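Local coordinates for protein transcriptional regulator, LYSR family (Neisseria meningitidis, PDB 4AB5) that probably regulates transcription of methionine-biosynthesis genes as a MetR-like, DNA-binding LysR-family regulator, of which this chain is the regulatory domain, at residues W98-Y111 against T140-A154. Sequence-based numbering, arbitrary orientation.
Sequences WTAEDFIGETLITY and TIAIIQLVASRRGIA
I109 points from strand 108-110 into helix 140-148 and divides its side chain between two levels of it. Its CD1 rests against both L146 CB and V147 CG2, 3.7 Å from the latter, and also meets G152 CA; the CG2 branch lies 3.8 Å from I143 CG1. Beyond the N-terminal end of the strand, I153 gathers a second apolar cluster. Its CG1 sits between the backbone N and the carbonyl carbon (chi1 61°); with the chain extended beyond it, CD1 reaches F103 CD2 at 3.7 Å, E106 CB and W98 CZ3. The helix runs nearly antiparallel to the strand, at 167°, and closes with a Schellman motif in which R150 takes positive phi; the chain then doubles back through G152, and I153 forms a single bridge with L108. The alternation of strand and helix is consistent with the periplasmic-binding-protein-like fold of LysR regulatory domains. L146 packs on D40 and R151 on L39 of the second subunit. Two nearly straight bonds make the parallel bridge: I153 N to T107 O at 2.8 Å, and I109 N to I153 O at 2.7 Å. Near the helix start, I143 CD1 makes a CH-pi contact over one face of the Y111 ring, 4.0 Å from its centroid, while H17 stacks on the same ring. At the ring's edge, Y111 OH and T140 OG1 share a 2.6 Å hydrogen bond.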
ATOM      1  N   TRP B  98      26.105   2.604  -8.586  1.00 41.96           N
ATOM      2  CA  TRP B  98      25.640   1.581  -9.521  1.00 40.05           C
ATOM      3  C   TRP B  98      25.476   2.179 -10.912  1.00 45.54           C
ATOM      4  O   TRP B  98      24.707   3.129 -11.090  1.00 46.58           O
ATOM      5  CB  TRP B  98      24.311   0.957  -9.063  1.00 36.72           C
ATOM      6  CG  TRP B  98      24.349   0.245  -7.741  1.00 36.25           C
ATOM      7  CD1 TRP B  98      25.449  -0.035  -6.983  1.00 39.33           C
ATOM      8  CD2 TRP B  98      23.228  -0.311  -7.039  1.00 34.57           C
ATOM      9  NE1 TRP B  98      25.084  -0.720  -5.849  1.00 37.54           N
ATOM     10  CE2 TRP B  98      23.727  -0.915  -5.864  1.00 37.93           C
ATOM     11  CE3 TRP B  98      21.847  -0.371  -7.297  1.00 34.87           C
ATOM     12  CZ2 TRP B  98      22.890  -1.533  -4.926  1.00 35.91           C
ATOM     13  CZ3 TRP B  98      21.024  -1.017  -6.384  1.00 35.00           C
ATOM     14  CH2 TRP B  98      21.544  -1.583  -5.213  1.00 35.05           C
ATOM     15  N   THR B  99      26.212   1.639 -11.899  1.00 41.51           N
ATOM     16  CA  THR B  99      26.109   2.075 -13.297  1.00 41.73           C
ATOM     17  C   THR B  99      24.891   1.352 -13.891  1.00 44.96           C
ATOM     18  O   THR B  99      24.445   0.358 -13.313  1.00 44.57           O
ATOM     19  CB  THR B  99      27.402   1.720 -14.087  1.00 48.97           C
ATOM     20  OG1 THR B  99      27.557   0.302 -14.154  1.00 46.72           O
ATOM     21  CG2 THR B  99      28.658   2.352 -13.499  1.00 46.67           C
ATOM     22  N   ALA B 100      24.377   1.810 -15.040  1.00 41.77           N
ATOM     23  CA  ALA B 100      23.248   1.173 -15.733  1.00 41.45           C
ATOM     24  C   ALA B 100      23.517  -0.331 -15.979  1.00 46.31           C
ATOM     25  O   ALA B 100      22.626  -1.161 -15.771  1.00 46.27           O
ATOM     26  CB  ALA B 100      22.985   1.883 -17.053  1.00 43.55           C
ATOM     27  N   GLU B 101      24.775  -0.670 -16.341  1.00 42.40           N
ATOM     28  CA  GLU B 101      25.272  -2.029 -16.599  1.00 41.63           C
ATOM     29  C   GLU B 101      25.227  -2.961 -15.371  1.00 43.85           C
ATOM     30  O   GLU B 101      25.184  -4.179 -15.546  1.00 43.10           O
ATOM     31  CB  GLU B 101      26.701  -1.975 -17.172  1.00 44.14           C
ATOM     32  CG  GLU B 101      26.795  -1.481 -18.615  1.00 53.23           C
ATOM     33  CD  GLU B 101      26.643   0.008 -18.887  1.00 75.60           C
ATOM     34  OE1 GLU B 101      26.657   0.809 -17.921  1.00 72.58           O
ATOM     35  OE2 GLU B 101      26.509   0.373 -20.078  1.00 69.87           O
ATOM     36  N   ASP B 102      25.229  -2.400 -14.137  1.00 39.54           N
ATOM     37  CA  ASP B 102      25.166  -3.177 -12.887  1.00 37.64           C
ATOM     38  C   ASP B 102      23.790  -3.821 -12.650  1.00 41.35           C
ATOM     39  O   ASP B 102      23.676  -4.746 -11.844  1.00 40.29           O
ATOM     40  CB  ASP B 102      25.606  -2.336 -11.672  1.00 38.76           C
ATOM     41  CG  ASP B 102      27.070  -1.932 -11.666  1.00 51.75           C
ATOM     42  OD1 ASP B 102      27.921  -2.758 -12.065  1.00 56.37           O
ATOM     43  OD2 ASP B 102      27.371  -0.810 -11.219  1.00 54.44           O
ATOM     44  N   PHE B 103      22.765  -3.343 -13.377  1.00 38.64           N
ATOM     45  CA  PHE B 103      21.387  -3.818 -13.337  1.00 37.73           C
ATOM     46  C   PHE B 103      21.151  -5.014 -14.281  1.00 42.83           C
ATOM     47  O   PHE B 103      20.168  -5.726 -14.091  1.00 42.11           O
ATOM     48  CB  PHE B 103      20.425  -2.670 -13.699  1.00 39.84           C
ATOM     49  CG  PHE B 103      20.402  -1.515 -12.722  1.00 41.07           C
ATOM     50  CD1 PHE B 103      21.303  -0.463 -12.842  1.00 43.17           C
ATOM     51  CD2 PHE B 103      19.469  -1.475 -11.686  1.00 42.58           C
ATOM     52  CE1 PHE B 103      21.286   0.599 -11.934  1.00 45.27           C
ATOM     53  CE2 PHE B 103      19.454  -0.414 -10.778  1.00 42.50           C
ATOM     54  CZ  PHE B 103      20.359   0.616 -10.910  1.00 42.41           C
ATOM     55  N   ILE B 104      22.045  -5.237 -15.281  1.00 41.56           N
ATOM     56  CA  ILE B 104      21.951  -6.299 -16.297  1.00 42.32           C
ATOM     57  C   ILE B 104      21.528  -7.701 -15.798  1.00 48.19           C
ATOM     58  O   ILE B 104      20.528  -8.240 -16.272  1.00 48.90           O
ATOM     59  CB  ILE B 104      23.142  -6.304 -17.311  1.00 46.15           C
ATOM     60  CG1 ILE B 104      23.075  -5.075 -18.240  1.00 47.36           C
ATOM     61  CG2 ILE B 104      23.194  -7.611 -18.145  1.00 45.67           C
ATOM     62  CD1 ILE B 104      24.325  -4.769 -19.040  1.00 52.49           C
ATOM     63  N   GLY B 105      22.265  -8.264 -14.861  1.00 45.31           N
ATOM     64  CA  GLY B 105      21.951  -9.595 -14.347  1.00 45.69           C
ATOM     65  C   GLY B 105      20.819  -9.699 -13.339  1.00 49.37           C
ATOM     66  O   GLY B 105      20.053 -10.664 -13.360  1.00 48.95           O
ATOM     67  N   GLU B 106      20.729  -8.697 -12.449  1.00 44.18           N
ATOM     68  CA  GLU B 106      19.832  -8.565 -11.308  1.00 42.63           C
ATOM     69  C   GLU B 106      18.342  -8.494 -11.635  1.00 45.13           C
ATOM     70  O   GLU B 106      17.962  -7.904 -12.643  1.00 46.60           O
ATOM     71  CB  GLU B 106      20.238  -7.324 -10.489  1.00 44.01           C
ATOM     72  CG  GLU B 106      21.278  -7.550  -9.391  1.00 55.89           C
ATOM     73  CD  GLU B 106      22.688  -7.947  -9.763  1.00 76.99           C
ATOM     74  OE1 GLU B 106      23.430  -7.078 -10.275  1.00 84.50           O
ATOM     75  OE2 GLU B 106      23.095  -9.080  -9.415  1.00 65.98           O
ATOM     76  N   THR B 107      17.498  -9.039 -10.724  1.00 38.03           N
ATOM     77  CA  THR B 107      16.033  -8.979 -10.780  1.00 35.85           C
ATOM     78  C   THR B 107      15.656  -7.603 -10.216  1.00 38.29           C
ATOM     79  O   THR B 107      16.127  -7.236  -9.141  1.00 38.72           O
ATOM     80  CB  THR B 107      15.408 -10.159  -9.968  1.00 34.84           C
ATOM     81  OG1 THR B 107      15.614 -11.382 -10.674  1.00 33.24           O
ATOM     82  CG2 THR B 107      13.910  -9.990  -9.706  1.00 27.00           C
ATOM     83  N   LEU B 108      14.831  -6.839 -10.940  1.00 33.83           N
ATOM     84  CA  LEU B 108      14.399  -5.516 -10.507  1.00 32.91           C
ATOM     85  C   LEU B 108      12.987  -5.573  -9.908  1.00 36.03           C
ATOM     86  O   LEU B 108      12.055  -6.045 -10.561  1.00 35.35           O
ATOM     87  CB  LEU B 108      14.490  -4.498 -11.674  1.00 33.71           C
ATOM     88  CG  LEU B 108      14.275  -2.995 -11.339  1.00 36.94           C
ATOM     89  CD1 LEU B 108      15.359  -2.454 -10.402  1.00 36.45           C
ATOM     90  CD2 LEU B 108      14.221  -2.165 -12.596  1.00 35.91           C
ATOM     91  N   ILE B 109      12.844  -5.123  -8.654  1.00 32.34           N
ATOM     92  CA  ILE B 109      11.551  -5.079  -7.963  1.00 31.45           C
ATOM     93  C   ILE B 109      10.968  -3.673  -8.081  1.00 36.13           C
ATOM     94  O   ILE B 109      11.620  -2.700  -7.709  1.00 35.63           O
ATOM     95  CB  ILE B 109      11.592  -5.646  -6.516  1.00 33.19           C
ATOM     96  CG1 ILE B 109      12.364  -6.987  -6.483  1.00 32.99           C
ATOM     97  CG2 ILE B 109      10.163  -5.815  -5.955  1.00 32.41           C
ATOM     98  CD1 ILE B 109      12.955  -7.327  -5.197  1.00 39.99           C
ATOM     99  N   THR B 110       9.791  -3.568  -8.725  1.00 34.00           N
ATOM    100  CA  THR B 110       9.102  -2.302  -9.002  1.00 34.17           C
ATOM    101  C   THR B 110       7.608  -2.406  -8.669  1.00 36.78           C
ATOM    102  O   THR B 110       7.115  -3.491  -8.352  1.00 34.55           O
ATOM    103  CB  THR B 110       9.227  -1.938 -10.519  1.00 45.45           C
ATOM    104  OG1 THR B 110       8.336  -2.741 -11.299  1.00 47.89           O
ATOM    105  CG2 THR B 110      10.647  -2.049 -11.071  1.00 44.37           C
ATOM    106  N   TYR B 111       6.877  -1.285  -8.828  1.00 34.80           N
ATOM    107  CA  TYR B 111       5.421  -1.240  -8.702  1.00 34.29           C
ATOM    108  C   TYR B 111       4.839  -1.820 -10.005  1.00 39.52           C
ATOM    109  O   TYR B 111       5.529  -1.770 -11.031  1.00 37.88           O
ATOM    110  CB  TYR B 111       4.922   0.187  -8.429  1.00 34.42           C
ATOM    111  CG  TYR B 111       5.466   0.743  -7.135  1.00 33.95           C
ATOM    112  CD1 TYR B 111       5.031   0.254  -5.905  1.00 34.88           C
ATOM    113  CD2 TYR B 111       6.464   1.713  -7.133  1.00 34.78           C
ATOM    114  CE1 TYR B 111       5.549   0.745  -4.705  1.00 35.23           C
ATOM    115  CE2 TYR B 111       6.996   2.207  -5.938  1.00 35.31           C
ATOM    116  CZ  TYR B 111       6.533   1.719  -4.726  1.00 43.22           C
ATOM    117  OH  TYR B 111       7.048   2.198  -3.546  1.00 47.07           O
ATOM    118  N   THR B 140       5.222  -1.059  -0.838  1.00 28.81           N
ATOM    119  CA  THR B 140       6.612  -0.691  -0.547  1.00 28.78           C
ATOM    120  C   THR B 140       7.212  -1.634   0.491  1.00 33.15           C
ATOM    121  O   THR B 140       8.334  -2.105   0.318  1.00 33.53           O
ATOM    122  CB  THR B 140       6.670   0.785  -0.108  1.00 34.79           C
ATOM    123  OG1 THR B 140       6.181   1.612  -1.166  1.00 38.86           O
ATOM    124  CG2 THR B 140       8.063   1.232   0.291  1.00 29.02           C
ATOM    125  N   ILE B 141       6.447  -1.920   1.556  1.00 31.06           N
ATOM    126  CA  ILE B 141       6.839  -2.814   2.647  1.00 31.13           C
ATOM    127  C   ILE B 141       7.201  -4.223   2.134  1.00 33.10           C
ATOM    128  O   ILE B 141       8.135  -4.837   2.655  1.00 33.90           O
ATOM    129  CB  ILE B 141       5.823  -2.813   3.823  1.00 34.88           C
ATOM    130  CG1 ILE B 141       4.415  -3.313   3.392  1.00 35.67           C
ATOM    131  CG2 ILE B 141       5.764  -1.427   4.484  1.00 36.42           C
ATOM    132  CD1 ILE B 141       3.434  -3.574   4.540  1.00 42.73           C
ATOM    133  N   ALA B 142       6.501  -4.693   1.081  1.00 27.32           N
ATOM    134  CA  ALA B 142       6.757  -5.983   0.449  1.00 26.77           C
ATOM    135  C   ALA B 142       8.005  -5.902  -0.439  1.00 29.98           C
ATOM    136  O   ALA B 142       8.787  -6.846  -0.440  1.00 29.09           O
ATOM    137  CB  ALA B 142       5.548  -6.437  -0.352  1.00 27.54           C
ATOM    138  N   ILE B 143       8.215  -4.760  -1.153  1.00 26.42           N
ATOM    139  CA  ILE B 143       9.413  -4.524  -1.967  1.00 26.54           C
ATOM    140  C   ILE B 143      10.672  -4.641  -1.096  1.00 30.31           C
ATOM    141  O   ILE B 143      11.568  -5.411  -1.444  1.00 30.91           O
ATOM    142  CB  ILE B 143       9.368  -3.185  -2.765  1.00 30.74           C
ATOM    143  CG1 ILE B 143       8.260  -3.228  -3.861  1.00 32.20           C
ATOM    144  CG2 ILE B 143      10.761  -2.855  -3.385  1.00 30.80           C
ATOM    145  CD1 ILE B 143       8.013  -1.929  -4.635  1.00 39.15           C
ATOM    146  N   ILE B 144      10.711  -3.917   0.051  1.00 25.69           N
ATOM    147  CA  ILE B 144      11.824  -3.918   0.998  1.00 24.49           C
ATOM    148  C   ILE B 144      12.131  -5.308   1.536  1.00 26.36           C
ATOM    149  O   ILE B 144      13.301  -5.692   1.546  1.00 26.61           O
ATOM    150  CB  ILE B 144      11.676  -2.796   2.083  1.00 27.47           C
ATOM    151  CG1 ILE B 144      12.222  -1.466   1.539  1.00 28.29           C
ATOM    152  CG2 ILE B 144      12.373  -3.142   3.421  1.00 26.74           C
ATOM    153  CD1 ILE B 144      11.230  -0.487   1.298  1.00 39.14           C
ATOM    154  N   GLN B 145      11.092  -6.084   1.919  1.00 21.79           N
ATOM    155  CA  GLN B 145      11.301  -7.453   2.436  1.00 21.02           C
ATOM    156  C   GLN B 145      11.829  -8.415   1.387  1.00 23.56           C
ATOM    157  O   GLN B 145      12.612  -9.290   1.717  1.00 22.36           O
ATOM    158  CB  GLN B 145      10.057  -8.018   3.135  1.00 22.04           C
ATOM    159  CG  GLN B 145       9.680  -7.303   4.434  1.00 25.70           C
ATOM    160  CD  GLN B 145      10.792  -7.208   5.454  1.00 38.58           C
ATOM    161  OE1 GLN B 145      11.558  -8.145   5.678  1.00 29.56           O
ATOM    162  NE2 GLN B 145      10.875  -6.074   6.124  1.00 33.83           N
ATOM    163  N   LEU B 146      11.427  -8.221   0.120  1.00 21.74           N
ATOM    164  CA  LEU B 146      11.888  -9.006  -1.019  1.00 22.70           C
ATOM    165  C   LEU B 146      13.356  -8.666  -1.327  1.00 27.81           C
ATOM    166  O   LEU B 146      14.163  -9.573  -1.559  1.00 27.06           O
ATOM    167  CB  LEU B 146      11.000  -8.749  -2.248  1.00 23.18           C
ATOM    168  CG  LEU B 146       9.636  -9.436  -2.277  1.00 27.31           C
ATOM    169  CD1 LEU B 146       8.832  -8.943  -3.445  1.00 27.42           C
ATOM    170  CD2 LEU B 146       9.764 -10.948  -2.330  1.00 31.00           C
ATOM    171  N   VAL B 147      13.707  -7.363  -1.272  1.00 25.39           N
ATOM    172  CA  VAL B 147      15.079  -6.886  -1.474  1.00 26.48           C
ATOM    173  C   VAL B 147      15.991  -7.468  -0.356  1.00 31.03           C
ATOM    174  O   VAL B 147      17.023  -8.066  -0.659  1.00 31.58           O
ATOM    175  CB  VAL B 147      15.165  -5.330  -1.607  1.00 30.63           C
ATOM    176  CG1 VAL B 147      16.608  -4.859  -1.664  1.00 30.58           C
ATOM    177  CG2 VAL B 147      14.418  -4.833  -2.845  1.00 30.73           C
ATOM    178  N   ALA B 148      15.553  -7.354   0.918  1.00 26.95           N
ATOM    179  CA  ALA B 148      16.253  -7.847   2.117  1.00 25.46           C
ATOM    180  C   ALA B 148      16.506  -9.359   2.106  1.00 28.86           C
ATOM    181  O   ALA B 148      17.489  -9.827   2.693  1.00 28.45           O
ATOM    182  CB  ALA B 148      15.481  -7.456   3.364  1.00 25.19           C
ATOM    183  N   SER B 149      15.614 -10.118   1.445  1.00 24.96           N
ATOM    184  CA  SER B 149      15.683 -11.582   1.317  1.00 23.60           C
ATOM    185  C   SER B 149      16.496 -11.996   0.074  1.00 27.37           C
ATOM    186  O   SER B 149      16.523 -13.179  -0.279  1.00 27.25           O
ATOM    187  CB  SER B 149      14.275 -12.169   1.264  1.00 25.65           C
ATOM    188  OG  SER B 149      13.515 -11.784   2.401  1.00 35.30           O
ATOM    189  N   ARG B 150      17.177 -11.009  -0.569  1.00 24.37           N
ATOM    190  CA  ARG B 150      18.011 -11.156  -1.773  1.00 25.10           C
ATOM    191  C   ARG B 150      17.228 -11.651  -2.993  1.00 27.62           C
ATOM    192  O   ARG B 150      17.789 -12.310  -3.868  1.00 27.00           O
ATOM    193  CB  ARG B 150      19.286 -11.988  -1.495  1.00 28.45           C
ATOM    194  CG  ARG B 150      20.360 -11.224  -0.730  1.00 43.72           C
ATOM    195  CD  ARG B 150      21.669 -11.982  -0.608  1.00 65.07           C
ATOM    196  NE  ARG B 150      22.363 -12.101  -1.897  1.00 80.31           N
ATOM    197  CZ  ARG B 150      23.574 -12.626  -2.058  1.00 97.27           C
ATOM    198  NH1 ARG B 150      24.255 -13.081  -1.014  1.00 87.71           N
ATOM    199  NH2 ARG B 150      24.112 -12.703  -3.267  1.00 85.21           N
ATOM    200  N   ARG B 151      15.927 -11.300  -3.058  1.00 24.82           N
ATOM    201  CA  ARG B 151      15.029 -11.682  -4.156  1.00 24.86           C
ATOM    202  C   ARG B 151      15.164 -10.772  -5.378  1.00 28.95           C
ATOM    203  O   ARG B 151      14.587 -11.049  -6.435  1.00 28.36           O
ATOM    204  CB  ARG B 151      13.565 -11.790  -3.667  1.00 23.43           C
ATOM    205  CG  ARG B 151      13.311 -13.011  -2.794  1.00 31.71           C
ATOM    206  CD  ARG B 151      13.380 -14.269  -3.632  1.00 45.10           C
ATOM    207  NE  ARG B 151      13.353 -15.490  -2.836  1.00 56.47           N
ATOM    208  CZ  ARG B 151      14.423 -16.221  -2.567  1.00 73.93           C
ATOM    209  NH1 ARG B 151      15.618 -15.853  -3.018  1.00 64.84           N
ATOM    210  NH2 ARG B 151      14.313 -17.325  -1.840  1.00 60.82           N
ATOM    211  N   GLY B 152      15.952  -9.716  -5.217  1.00 26.47           N
ATOM    212  CA  GLY B 152      16.227  -8.722  -6.246  1.00 27.31           C
ATOM    213  C   GLY B 152      16.709  -7.416  -5.655  1.00 31.16           C
ATOM    214  O   GLY B 152      17.058  -7.351  -4.469  1.00 29.46           O
ATOM    215  N   ILE B 153      16.762  -6.374  -6.506  1.00 28.81           N
ATOM    216  CA  ILE B 153      17.140  -4.999  -6.149  1.00 28.62           C
ATOM    217  C   ILE B 153      16.010  -4.036  -6.535  1.00 31.52           C
ATOM    218  O   ILE B 153      15.115  -4.426  -7.283  1.00 30.90           O
ATOM    219  CB  ILE B 153      18.522  -4.583  -6.733  1.00 32.72           C
ATOM    220  CG1 ILE B 153      18.545  -4.632  -8.288  1.00 34.21           C
ATOM    221  CG2 ILE B 153      19.668  -5.410  -6.101  1.00 32.13           C
ATOM    222  CD1 ILE B 153      19.699  -3.896  -8.934  1.00 39.48           C
ATOM    223  N   ALA B 154      16.032  -2.796  -6.021  1.00 28.58           N
ATOM    224  CA  ALA B 154      14.999  -1.802  -6.332  1.00 28.05           C
ATOM    225  C   ALA B 154      15.548  -0.391  -6.320  1.00 34.82           C
ATOM    226  O   ALA B 154      16.648  -0.166  -5.826  1.00 34.59           O
ATOM    227  CB  ALA B 154      13.847  -1.908  -5.338  1.00 27.46           C
TER